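Local structure of putative short-chain oxidoreductase (Thermus thermophilus, 2YUT) at residues Ala15-Leu20 with Leu25-Arg30; Tyr125-Val128 with Tyr134-Ala137; Val160-Pro165 with Arg190-Gly195. The protein probably works as an oxidoreductase of the short-chain dehydrogenase/reductase family, and binds NADP in a Rossmann-fold domain. All blocks are in the same frame, centred on the assembly; numbering follows the deposited sequence.

Interaction 1: residues Ala15-Leu20 with Leu25-Arg30; sequences AFARAL and LLLSGR. With NAP (NADP nicotinamide-adenine-dinucleotide phosphate), chain B.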
loop_
_atom_site.group_PDB
_atom_site.type_symbol
_atom_site.label_atom_id
_atom_site.label_comp_id
_atom_site.label_asym_id
_atom_site.label_seq_id
_atom_site.Cartn_x
_atom_site.Cartn_y
_atom_site.Cartn_z
ATOM N N ALA A 15 -13.311 22.420 -4.352
ATOM C CA ALA A 15 -12.502 23.633 -4.241
ATOM C C ALA A 15 -11.642 23.786 -5.486
ATOM O O ALA A 15 -11.500 24.884 -6.015
ATOM C CB ALA A 15 -11.621 23.576 -3.007
ATOM N N PHE A 16 -11.063 22.679 -5.945
ATOM C CA PHE A 16 -10.244 22.703 -7.150
ATOM C C PHE A 16 -11.101 23.065 -8.359
ATOM O O PHE A 16 -10.667 23.828 -9.219
ATOM C CB PHE A 16 -9.590 21.340 -7.391
ATOM C CG PHE A 16 -8.312 21.139 -6.629
ATOM C CD1 PHE A 16 -7.151 21.800 -7.012
ATOM C CD2 PHE A 16 -8.270 20.293 -5.525
ATOM C CE1 PHE A 16 -5.957 21.620 -6.307
ATOM C CE2 PHE A 16 -7.082 20.106 -4.811
ATOM C CZ PHE A 16 -5.925 20.771 -5.205
ATOM N N ALA A 17 -12.314 22.517 -8.418
ATOM C CA ALA A 17 -13.215 22.784 -9.536
ATOM C C ALA A 17 -13.558 24.269 -9.650
ATOM O O ALA A 17 -13.508 24.838 -10.741
ATOM C CB ALA A 17 -14.493 21.964 -9.395
ATOM N N ARG A 18 -13.900 24.894 -8.526
ATOM C CA ARG A 18 -14.246 26.312 -8.532
ATOM C C ARG A 18 -13.020 27.177 -8.801
ATOM O O ARG A 18 -13.131 28.220 -9.430
ATOM C CB ARG A 18 -14.893 26.710 -7.203
ATOM C CG ARG A 18 -16.241 26.035 -6.986
ATOM C CD ARG A 18 -16.943 26.508 -5.730
ATOM N NE ARG A 18 -18.299 25.971 -5.673
ATOM C CZ ARG A 18 -18.633 24.824 -5.090
ATOM N NH1 ARG A 18 -17.710 24.079 -4.492
ATOM N NH2 ARG A 18 -19.893 24.410 -5.124
ATOM N N ALA A 19 -11.853 26.733 -8.338
ATOM C CA ALA A 19 -10.620 27.485 -8.543
ATOM C C ALA A 19 -10.123 27.408 -9.982
ATOM O O ALA A 19 -9.364 28.270 -10.425
ATOM C CB ALA A 19 -9.528 26.974 -7.599
ATOM N N LEU A 20 -10.560 26.388 -10.715
ATOM C CA LEU A 20 -10.111 26.198 -12.093
ATOM C C LEU A 20 -11.212 26.330 -13.143
ATOM O O LEU A 20 -11.010 25.969 -14.303
ATOM C CB LEU A 20 -9.454 24.814 -12.214
ATOM C CG LEU A 20 -8.193 24.594 -11.364
ATOM C CD1 LEU A 20 -7.917 23.104 -11.177
ATOM C CD2 LEU A 20 -7.012 25.285 -12.038
ATOM N N LEU A 25 -12.682 22.301 -18.313
ATOM C CA LEU A 25 -12.812 21.417 -17.164
ATOM C C LEU A 25 -13.725 20.194 -17.274
ATOM O O LEU A 25 -14.856 20.282 -17.755
ATOM C CB LEU A 25 -13.250 22.281 -15.975
ATOM C CG LEU A 25 -13.068 21.847 -14.525
ATOM C CD1 LEU A 25 -11.601 21.557 -14.245
ATOM C CD2 LEU A 25 -13.573 22.971 -13.621
ATOM N N LEU A 26 -13.212 19.051 -16.823
ATOM C CA LEU A 26 -13.989 17.812 -16.801
ATOM C C LEU A 26 -14.021 17.377 -15.341
ATOM O O LEU A 26 -12.979 17.326 -14.679
ATOM C CB LEU A 26 -13.343 16.719 -17.660
ATOM C CG LEU A 26 -13.298 17.006 -19.162
ATOM C CD1 LEU A 26 -12.054 17.818 -19.486
ATOM C CD2 LEU A 26 -13.288 15.701 -19.935
ATOM N N LEU A 27 -15.215 17.081 -14.837
ATOM C CA LEU A 27 -15.379 16.679 -13.445
ATOM C C LEU A 27 -15.942 15.266 -13.336
ATOM O O LEU A 27 -16.871 14.906 -14.060
ATOM C CB LEU A 27 -16.316 17.661 -12.728
ATOM C CG LEU A 27 -15.987 19.164 -12.830
ATOM C CD1 LEU A 27 -17.024 19.975 -12.061
ATOM C CD2 LEU A 27 -14.594 19.441 -12.278
ATOM N N SER A 28 -15.373 14.467 -12.438
ATOM C CA SER A 28 -15.848 13.106 -12.231
ATOM C C SER A 28 -16.019 12.788 -10.744
ATOM O O SER A 28 -15.277 13.294 -9.895
ATOM C CB SER A 28 -14.890 12.101 -12.868
ATOM O OG SER A 28 -15.449 10.802 -12.857
ATOM N N GLY A 29 -17.011 11.952 -10.448
ATOM C CA GLY A 29 -17.309 11.551 -9.081
ATOM C C GLY A 29 -18.346 10.435 -9.108
ATOM O O GLY A 29 -18.790 10.043 -10.187
ATOM N N ARG A 30 -18.740 9.916 -7.947
ATOM C CA ARG A 30 -19.739 8.845 -7.912
ATOM C C ARG A 30 -21.164 9.378 -7.770
ATOM O O ARG A 30 -22.095 8.857 -8.384
ATOM C CB ARG A 30 -19.441 7.860 -6.771
ATOM C CG ARG A 30 -18.187 7.027 -6.982
ATOM C CD ARG A 30 -18.013 5.972 -5.895
ATOM N NE ARG A 30 -17.949 6.564 -4.561
ATOM C CZ ARG A 30 -17.737 5.876 -3.441
ATOM N NH1 ARG A 30 -17.561 4.561 -3.488
ATOM N NH2 ARG A 30 -17.707 6.503 -2.272
HETATM P PA NAP B . -14.020 13.695 0.478
HETATM O O1A NAP B . -14.717 12.478 1.268
HETATM O O2A NAP B . -14.644 15.005 0.768
HETATM O O5B NAP B . -14.113 13.312 -1.080
HETATM C C5B NAP B . -13.708 12.017 -1.530
HETATM C C4B NAP B . -13.915 11.895 -3.039
HETATM O O4B NAP B . -13.478 10.586 -3.446
HETATM C C3B NAP B . -15.404 11.996 -3.381
HETATM O O3B NAP B . -15.577 12.767 -4.574
HETATM C C2B NAP B . -15.779 10.539 -3.646
HETATM O O2B NAP B . -16.837 10.486 -4.605
HETATM C C1B NAP B . -14.489 10.101 -4.340
HETATM N N9A NAP B . -14.438 8.626 -4.445
HETATM C C8A NAP B . -14.369 7.776 -3.423
HETATM N N7A NAP B . -14.373 6.527 -3.884
HETATM C C5A NAP B . -14.445 6.583 -5.210
HETATM C C6A NAP B . -14.504 5.627 -6.217
HETATM N N6A NAP B . -14.479 4.331 -5.917
HETATM N N1A NAP B . -14.593 6.033 -7.491
HETATM C C2A NAP B . -14.622 7.318 -7.797
HETATM N N3A NAP B . -14.568 8.255 -6.867
HETATM C C4A NAP B . -14.482 7.921 -5.571
HETATM O O3 NAP B . -12.460 13.613 0.876
HETATM P PN NAP B . -11.439 14.845 0.681
HETATM O O1N NAP B . -11.177 15.470 1.998
HETATM O O2N NAP B . -11.891 15.706 -0.434
HETATM O O5D NAP B . -10.075 14.109 0.243
HETATM C C5D NAP B . -9.594 14.195 -1.101
HETATM C C4D NAP B . -8.214 13.547 -1.238
HETATM O O4D NAP B . -7.337 14.227 -0.318
HETATM C C3D NAP B . -8.252 12.085 -0.788
HETATM O O3D NAP B . -7.203 11.330 -1.401
HETATM C C2D NAP B . -7.985 12.229 0.708
HETATM O O2D NAP B . -7.472 11.016 1.266
HETATM C C1D NAP B . -6.861 13.260 0.634
HETATM N N1N NAP B . -6.540 13.867 1.945
HETATM C C2N NAP B . -7.552 14.458 2.712
HETATM C C3N NAP B . -7.245 15.022 3.945
HETATM C C7N NAP B . -8.348 15.675 4.782
HETATM O O7N NAP B . -8.142 16.017 5.945
HETATM N N7N NAP B . -9.513 15.823 4.157
HETATM C C4N NAP B . -5.937 14.997 4.416
HETATM C C5N NAP B . -4.929 14.413 3.657
HETATM C C6N NAP B . -5.224 13.846 2.423
HETATM P P2B NAP B . -18.387 10.463 -4.165
HETATM O O1X NAP B . -18.550 11.456 -2.909
HETATM O O2X NAP B . -19.176 11.141 -5.395
HETATM O O3X NAP B . -18.869 9.095 -3.868
#
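Ala17 rests its single methyl on Leu27 while its carbonyl meets Leu25 in the closest approach between 15-20 and 25-30. Leu27 CD2 stands 3.8 Å from Ala17 CB. Leu25 reaches the helix backbone instead: with its CG anti to the main-chain N (chi1 -160°), CD2 is carried to 3.4 Å from Ala17 O. The same CD2 of Leu25 lies 4.0 Å from Leu20 O, so one methyl touches a carbonyl of the last helical turn and the carbonyl of the residue just after the helix. Leu20, the first residue to leave helical geometry, adds a looser contact, its CB 4.4 Å from Leu25 CD1. All four residues are buried, and no hydrogen bond crosses between the segments. Behind them Leu25 and Leu27 pack on strand 2-6, and Leu27 also meets helix 32-42. The solvent side differs: exposed Arg18 turns from the strand and salt-bridges Glu41. Past the strand, the chain at Gly29 and Arg30 leaves the helix for the coenzyme. Arg30 N donates to NAP O2X at 2.9 Å, and its side chain takes a second phosphate oxygen, NE reaching NAP O3X at 2.8 Å in a fairly straight bond (155° at the hydrogen). Arg30 NH2 adds a weak one to the same O3X at 3.3 Å. A bend at chi3 (-58°) turns the guanidinium so that the phosphorus P2B lies at its edge, in plane, while NAP N7A lies 3.5 Å from one face, over its centre. The adenine is thus covered by the group that grips the 2'-phosphate, an arrangement that probably favours NADP over NAD. The whole is the first beta-alpha-beta unit of a Rossmann fold, with a basic residue just beyond the second strand, as in NADP-dependent short-chain dehydrogenases.

Interaction 2: residues Tyr125-Val128 with Tyr134-Ala137; sequences YVQV and YAAA. With NAP (NADP nicotinamide-adenine-dinucleotide phosphate), chain B.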
loop_
_atom_site.group_PDB
_atom_site.type_symbol
_atom_site.label_atom_id
_atom_site.label_comp_id
_atom_site.label_asym_id
_atom_site.label_seq_id
_atom_site.Cartn_x
_atom_site.Cartn_y
_atom_site.Cartn_z
ATOM N N TYR A 125 1.525 11.335 10.957
ATOM C CA TYR A 125 0.140 11.673 11.257
ATOM C C TYR A 125 -0.881 10.559 11.047
ATOM O O TYR A 125 -1.862 10.474 11.784
ATOM C CB TYR A 125 -0.280 12.906 10.446
ATOM C CG TYR A 125 0.203 14.207 11.044
ATOM C CD1 TYR A 125 1.551 14.400 11.341
ATOM C CD2 TYR A 125 -0.693 15.232 11.344
ATOM C CE1 TYR A 125 1.995 15.580 11.930
ATOM C CE2 TYR A 125 -0.259 16.417 11.932
ATOM C CZ TYR A 125 1.086 16.584 12.224
ATOM O OH TYR A 125 1.519 17.744 12.824
ATOM N N VAL A 126 -0.665 9.713 10.048
ATOM C CA VAL A 126 -1.619 8.642 9.774
ATOM C C VAL A 126 -1.203 7.272 10.300
ATOM O O VAL A 126 -2.050 6.420 10.575
ATOM C CB VAL A 126 -1.906 8.540 8.257
ATOM C CG1 VAL A 126 -2.502 9.855 7.753
ATOM C CG2 VAL A 126 -0.628 8.216 7.499
ATOM N N GLN A 127 0.099 7.053 10.442
ATOM C CA GLN A 127 0.588 5.771 10.939
ATOM C C GLN A 127 0.451 5.690 12.452
ATOM O O GLN A 127 1.441 5.674 13.184
ATOM C CB GLN A 127 2.037 5.567 10.503
ATOM C CG GLN A 127 2.138 5.142 9.043
ATOM C CD GLN A 127 3.528 5.315 8.472
ATOM O OE1 GLN A 127 4.514 5.334 9.206
ATOM N NE2 GLN A 127 3.614 5.428 7.149
ATOM N N VAL A 128 -0.802 5.626 12.900
ATOM C CA VAL A 128 -1.139 5.571 14.315
ATOM C C VAL A 128 -2.309 4.613 14.531
ATOM O O VAL A 128 -3.031 4.277 13.591
ATOM C CB VAL A 128 -1.549 6.972 14.840
ATOM C CG1 VAL A 128 -0.487 7.998 14.474
ATOM C CG2 VAL A 128 -2.895 7.380 14.253
ATOM N N TYR A 134 -6.034 3.022 6.435
ATOM C CA TYR A 134 -5.848 4.290 5.725
ATOM C C TYR A 134 -4.365 4.541 5.474
ATOM O O TYR A 134 -3.963 4.912 4.368
ATOM C CB TYR A 134 -6.414 5.457 6.550
ATOM C CG TYR A 134 -6.366 6.801 5.840
ATOM C CD1 TYR A 134 -7.401 7.200 4.992
ATOM C CD2 TYR A 134 -5.289 7.670 6.014
ATOM C CE1 TYR A 134 -7.367 8.433 4.337
ATOM C CE2 TYR A 134 -5.245 8.913 5.360
ATOM C CZ TYR A 134 -6.291 9.283 4.525
ATOM O OH TYR A 134 -6.272 10.500 3.884
ATOM N N ALA A 135 -3.555 4.348 6.511
ATOM C CA ALA A 135 -2.113 4.554 6.406
ATOM C C ALA A 135 -1.518 3.669 5.316
ATOM O O ALA A 135 -0.693 4.116 4.522
ATOM C CB ALA A 135 -1.443 4.256 7.745
ATOM N N ALA A 136 -1.941 2.408 5.290
ATOM C CA ALA A 136 -1.453 1.452 4.305
ATOM C C ALA A 136 -1.785 1.911 2.887
ATOM O O ALA A 136 -0.934 1.875 1.997
ATOM C CB ALA A 136 -2.071 0.077 4.559
ATOM N N ALA A 137 -3.030 2.329 2.680
ATOM C CA ALA A 137 -3.462 2.784 1.365
ATOM C C ALA A 137 -2.614 3.953 0.873
ATOM O O ALA A 137 -2.229 3.992 -0.295
ATOM C CB ALA A 137 -4.934 3.174 1.404
HETATM P PA NAP B . -14.020 13.695 0.478
HETATM O O1A NAP B . -14.717 12.478 1.268
HETATM O O2A NAP B . -14.644 15.005 0.768
HETATM O O5B NAP B . -14.113 13.312 -1.080
HETATM C C5B NAP B . -13.708 12.017 -1.530
HETATM C C4B NAP B . -13.915 11.895 -3.039
HETATM O O4B NAP B . -13.478 10.586 -3.446
HETATM C C3B NAP B . -15.404 11.996 -3.381
HETATM O O3B NAP B . -15.577 12.767 -4.574
HETATM C C2B NAP B . -15.779 10.539 -3.646
HETATM O O2B NAP B . -16.837 10.486 -4.605
HETATM C C1B NAP B . -14.489 10.101 -4.340
HETATM N N9A NAP B . -14.438 8.626 -4.445
HETATM C C8A NAP B . -14.369 7.776 -3.423
HETATM N N7A NAP B . -14.373 6.527 -3.884
HETATM C C5A NAP B . -14.445 6.583 -5.210
HETATM C C6A NAP B . -14.504 5.627 -6.217
HETATM N N6A NAP B . -14.479 4.331 -5.917
HETATM N N1A NAP B . -14.593 6.033 -7.491
HETATM C C2A NAP B . -14.622 7.318 -7.797
HETATM N N3A NAP B . -14.568 8.255 -6.867
HETATM C C4A NAP B . -14.482 7.921 -5.571
HETATM O O3 NAP B . -12.460 13.613 0.876
HETATM P PN NAP B . -11.439 14.845 0.681
HETATM O O1N NAP B . -11.177 15.470 1.998
HETATM O O2N NAP B . -11.891 15.706 -0.434
HETATM O O5D NAP B . -10.075 14.109 0.243
HETATM C C5D NAP B . -9.594 14.195 -1.101
HETATM C C4D NAP B . -8.214 13.547 -1.238
HETATM O O4D NAP B . -7.337 14.227 -0.318
HETATM C C3D NAP B . -8.252 12.085 -0.788
HETATM O O3D NAP B . -7.203 11.330 -1.401
HETATM C C2D NAP B . -7.985 12.229 0.708
HETATM O O2D NAP B . -7.472 11.016 1.266
HETATM C C1D NAP B . -6.861 13.260 0.634
HETATM N N1N NAP B . -6.540 13.867 1.945
HETATM C C2N NAP B . -7.552 14.458 2.712
HETATM C C3N NAP B . -7.245 15.022 3.945
HETATM C C7N NAP B . -8.348 15.675 4.782
HETATM O O7N NAP B . -8.142 16.017 5.945
HETATM N N7N NAP B . -9.513 15.823 4.157
HETATM C C4N NAP B . -5.937 14.997 4.416
HETATM C C5N NAP B . -4.929 14.413 3.657
HETATM C C6N NAP B . -5.224 13.846 2.423
HETATM P P2B NAP B . -18.387 10.463 -4.165
HETATM O O1X NAP B . -18.550 11.456 -2.909
HETATM O O2X NAP B . -19.176 11.141 -5.395
HETATM O O3X NAP B . -18.869 9.095 -3.868
HETATM O O HOH W 1 1.362 6.089 5.305
#
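Val126, near the end of the short helix 123-126, and Ala135, in the first turn of helix 132-153, bring their CA atoms to 5.3 Å, and right after Val126 the chain bends through an inverse gamma turn centred on Gln127. The two branches of Val126 divide the work. CG1 lies near the plane of the Tyr134 ring, at its edge, 3.8 Å from CE2. CG2 packs instead on Ala135, 4.1 Å from its CB. That methyl is met from the backbone as well, with Val126 O 3.6 Å from Ala135 CB, and Gln127 CG flanks it at 3.9 Å. Beyond CG the extended Gln127 chain carries its amide to a water: NE2 donates to it at 3.0 Å, and the water donates in turn to Ala135 O. Gln127 also packs on Glu146 of the second subunit. Tyr134 has its CG anti to the backbone N (chi1 -175°), which sends the phenol past Val126, whose side chain it crosses at a slant, to the nicotinamide ribose, where OH and NAP O2D form a hydrogen bond of 2.9 Å. His97 meets the ring with its plane nearly perpendicular, which probably helps to fix its tilt. Replacing Tyr134 by an alanine would probably leave the ribose hydroxyl O2D without this partner and Val126 CG1 without the ring edge it packs on. With Lys138 one helical turn on and also binding NADP, Tyr134 fits the YxxxK signature of short-chain dehydrogenases, whose tyrosine is the general acid/base in relatives.

Interaction 3: residues Val160-Pro165 with Arg190-Gly195; sequences VLVRLP and RKVLEG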
loop_
_atom_site.group_PDB
_atom_site.type_symbol
_atom_site.label_atom_id
_atom_site.label_comp_id
_atom_site.label_asym_id
_atom_site.label_seq_id
_atom_site.Cartn_x
_atom_site.Cartn_y
_atom_site.Cartn_z
ATOM N N VAL A 160 3.025 14.710 -9.338
ATOM C CA VAL A 160 3.208 15.522 -8.143
ATOM C C VAL A 160 2.500 14.857 -6.965
ATOM O O VAL A 160 1.305 14.563 -7.033
ATOM C CB VAL A 160 2.620 16.938 -8.344
ATOM C CG1 VAL A 160 2.844 17.782 -7.102
ATOM C CG2 VAL A 160 3.254 17.594 -9.563
ATOM N N LEU A 161 3.243 14.607 -5.892
ATOM C CA LEU A 161 2.672 13.996 -4.702
ATOM C C LEU A 161 2.424 15.085 -3.663
ATOM O O LEU A 161 3.346 15.784 -3.247
ATOM C CB LEU A 161 3.621 12.930 -4.139
ATOM C CG LEU A 161 3.146 12.051 -2.973
ATOM C CD1 LEU A 161 3.170 12.827 -1.676
ATOM C CD2 LEU A 161 1.748 11.536 -3.262
ATOM N N VAL A 162 1.172 15.230 -3.248
ATOM C CA VAL A 162 0.821 16.245 -2.266
ATOM C C VAL A 162 0.533 15.672 -0.880
ATOM O O VAL A 162 -0.201 14.692 -0.739
ATOM C CB VAL A 162 -0.432 17.046 -2.708
ATOM C CG1 VAL A 162 -0.795 18.069 -1.638
ATOM C CG2 VAL A 162 -0.183 17.723 -4.055
ATOM N N ARG A 163 1.125 16.287 0.138
ATOM C CA ARG A 163 0.891 15.886 1.516
ATOM C C ARG A 163 0.206 17.060 2.202
ATOM O O ARG A 163 0.807 18.108 2.429
ATOM C CB ARG A 163 2.203 15.536 2.221
ATOM C CG ARG A 163 2.700 14.131 1.903
ATOM C CD ARG A 163 4.017 13.832 2.608
ATOM N NE ARG A 163 4.454 12.456 2.395
ATOM C CZ ARG A 163 5.603 11.961 2.844
ATOM N NH1 ARG A 163 6.434 12.734 3.531
ATOM N NH2 ARG A 163 5.916 10.690 2.618
ATOM N N LEU A 164 -1.071 16.876 2.510
ATOM C CA LEU A 164 -1.860 17.916 3.144
ATOM C C LEU A 164 -2.093 17.638 4.612
ATOM O O LEU A 164 -2.144 16.487 5.037
ATOM C CB LEU A 164 -3.237 18.024 2.472
ATOM C CG LEU A 164 -3.355 18.485 1.017
ATOM C CD1 LEU A 164 -4.769 18.238 0.522
ATOM C CD2 LEU A 164 -3.002 19.951 0.910
ATOM N N PRO A 165 -2.214 18.702 5.418
ATOM C CA PRO A 165 -2.468 18.520 6.848
ATOM C C PRO A 165 -3.979 18.261 6.881
ATOM O O PRO A 165 -4.598 18.128 5.824
ATOM C CB PRO A 165 -2.093 19.874 7.433
ATOM C CG PRO A 165 -2.503 20.819 6.334
ATOM C CD PRO A 165 -1.988 20.122 5.094
ATOM N N ARG A 190 -5.811 26.215 -2.854
ATOM C CA ARG A 190 -5.051 27.406 -3.238
ATOM C C ARG A 190 -3.555 27.152 -3.060
ATOM O O ARG A 190 -2.754 27.459 -3.940
ATOM C CB ARG A 190 -5.469 28.616 -2.392
ATOM C CG ARG A 190 -4.678 29.893 -2.721
ATOM C CD ARG A 190 -5.045 31.063 -1.805
ATOM N NE ARG A 190 -4.542 30.903 -0.437
ATOM C CZ ARG A 190 -3.258 30.976 -0.084
ATOM N NH1 ARG A 190 -2.317 31.207 -0.994
ATOM N NH2 ARG A 190 -2.911 30.828 1.187
ATOM N N LYS A 191 -3.184 26.582 -1.919
ATOM C CA LYS A 191 -1.783 26.290 -1.649
ATOM C C LYS A 191 -1.228 25.264 -2.629
ATOM O O LYS A 191 -0.090 25.386 -3.082
ATOM C CB LYS A 191 -1.608 25.798 -0.210
ATOM C CG LYS A 191 -1.781 26.904 0.829
ATOM C CD LYS A 191 -1.350 26.445 2.210
ATOM C CE LYS A 191 -1.371 27.595 3.203
ATOM N NZ LYS A 191 -0.899 27.163 4.546
ATOM N N VAL A 192 -2.024 24.252 -2.968
ATOM C CA VAL A 192 -1.550 23.251 -3.912
ATOM C C VAL A 192 -1.315 23.923 -5.259
ATOM O O VAL A 192 -0.235 23.818 -5.832
ATOM C CB VAL A 192 -2.562 22.098 -4.077
ATOM C CG1 VAL A 192 -2.113 21.172 -5.198
ATOM C CG2 VAL A 192 -2.671 21.322 -2.776
ATOM N N LEU A 193 -2.327 24.627 -5.752
ATOM C CA LEU A 193 -2.214 25.320 -7.027
ATOM C C LEU A 193 -1.032 26.287 -7.007
ATOM O O LEU A 193 -0.369 26.488 -8.023
ATOM C CB LEU A 193 -3.512 26.073 -7.334
ATOM C CG LEU A 193 -4.710 25.179 -7.663
ATOM C CD1 LEU A 193 -5.949 26.023 -7.919
ATOM C CD2 LEU A 193 -4.386 24.340 -8.884
ATOM N N GLU A 194 -0.765 26.879 -5.846
ATOM C CA GLU A 194 0.353 27.805 -5.702
ATOM C C GLU A 194 1.661 27.014 -5.767
ATOM O O GLU A 194 2.625 27.446 -6.387
ATOM C CB GLU A 194 0.244 28.556 -4.369
ATOM C CG GLU A 194 1.139 29.779 -4.260
ATOM C CD GLU A 194 0.725 30.696 -3.121
ATOM O OE1 GLU A 194 0.770 30.258 -1.950
ATOM O OE2 GLU A 194 0.349 31.855 -3.401
ATOM N N GLY A 195 1.693 25.850 -5.128
ATOM C CA GLY A 195 2.893 25.028 -5.173
ATOM C C GLY A 195 3.232 24.666 -6.613
ATOM O O GLY A 195 4.402 24.494 -6.960
#
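Val192 packs on Val162 and Leu164, joining helix 185-196 to strand 158-162, the last strand of the parallel Rossmann sheet within this chain, and its three side-chain carbons divide their contacts among Phe16, Val162 and Leu164. Val192 CB lies beyond the outer end of the Phe16 ring on helix 11-19, 3.8 Å from Phe16 CZ, so the two helices lie side by side on one face of the sheet. CG1, anti to the backbone N (chi1 173°), points to Val162 and comes 4.1 Å from its CG2. CG2 does double duty: it lies 3.9 Å from Val162 CG1 and also touches Leu164. The two valines meet obliquely, branch against branch, whereas the Leu164 side chain runs at about a right angle to that of Val192. Val162 also packs on Val117 and Phe119 of the neighbouring strand 114-119. On the opposite sheet face Leu161 packs on helix 132-153. Only apolar contacts cross between the segments; at the surface of the helix Arg190 and Glu194, one turn apart, form a long salt bridge with only a weak hydrogen bond. Leu164 borders the coenzyme pocket, beside Leu12 and Val167, and brings its CD2 to 3.9 Å from Val192 CG2.

Interactions 1 and 3 pack against each other on one face of the parallel sheet, their centres about 16 Å apart: Ala19 CB lies 3.7 Å from Leu193 CD1, and Phe16 lies against the same leucine. Interaction 2 stands apart, with nearest atoms about 12 Å from interaction 1 and about 6 Å from interaction 3, although helix 132-153 is followed in the chain by strand 158-162. NADP relates all three. Interaction 1 takes the adenosine end through Arg30, interaction 2 takes the nicotinamide ribose through Tyr134, and Leu164 and Pro165 of interaction 3 line the pocket. The centres of interactions 1 and 2 lie about 26 Å apart, the coenzyme bridging from Arg30 to Tyr134.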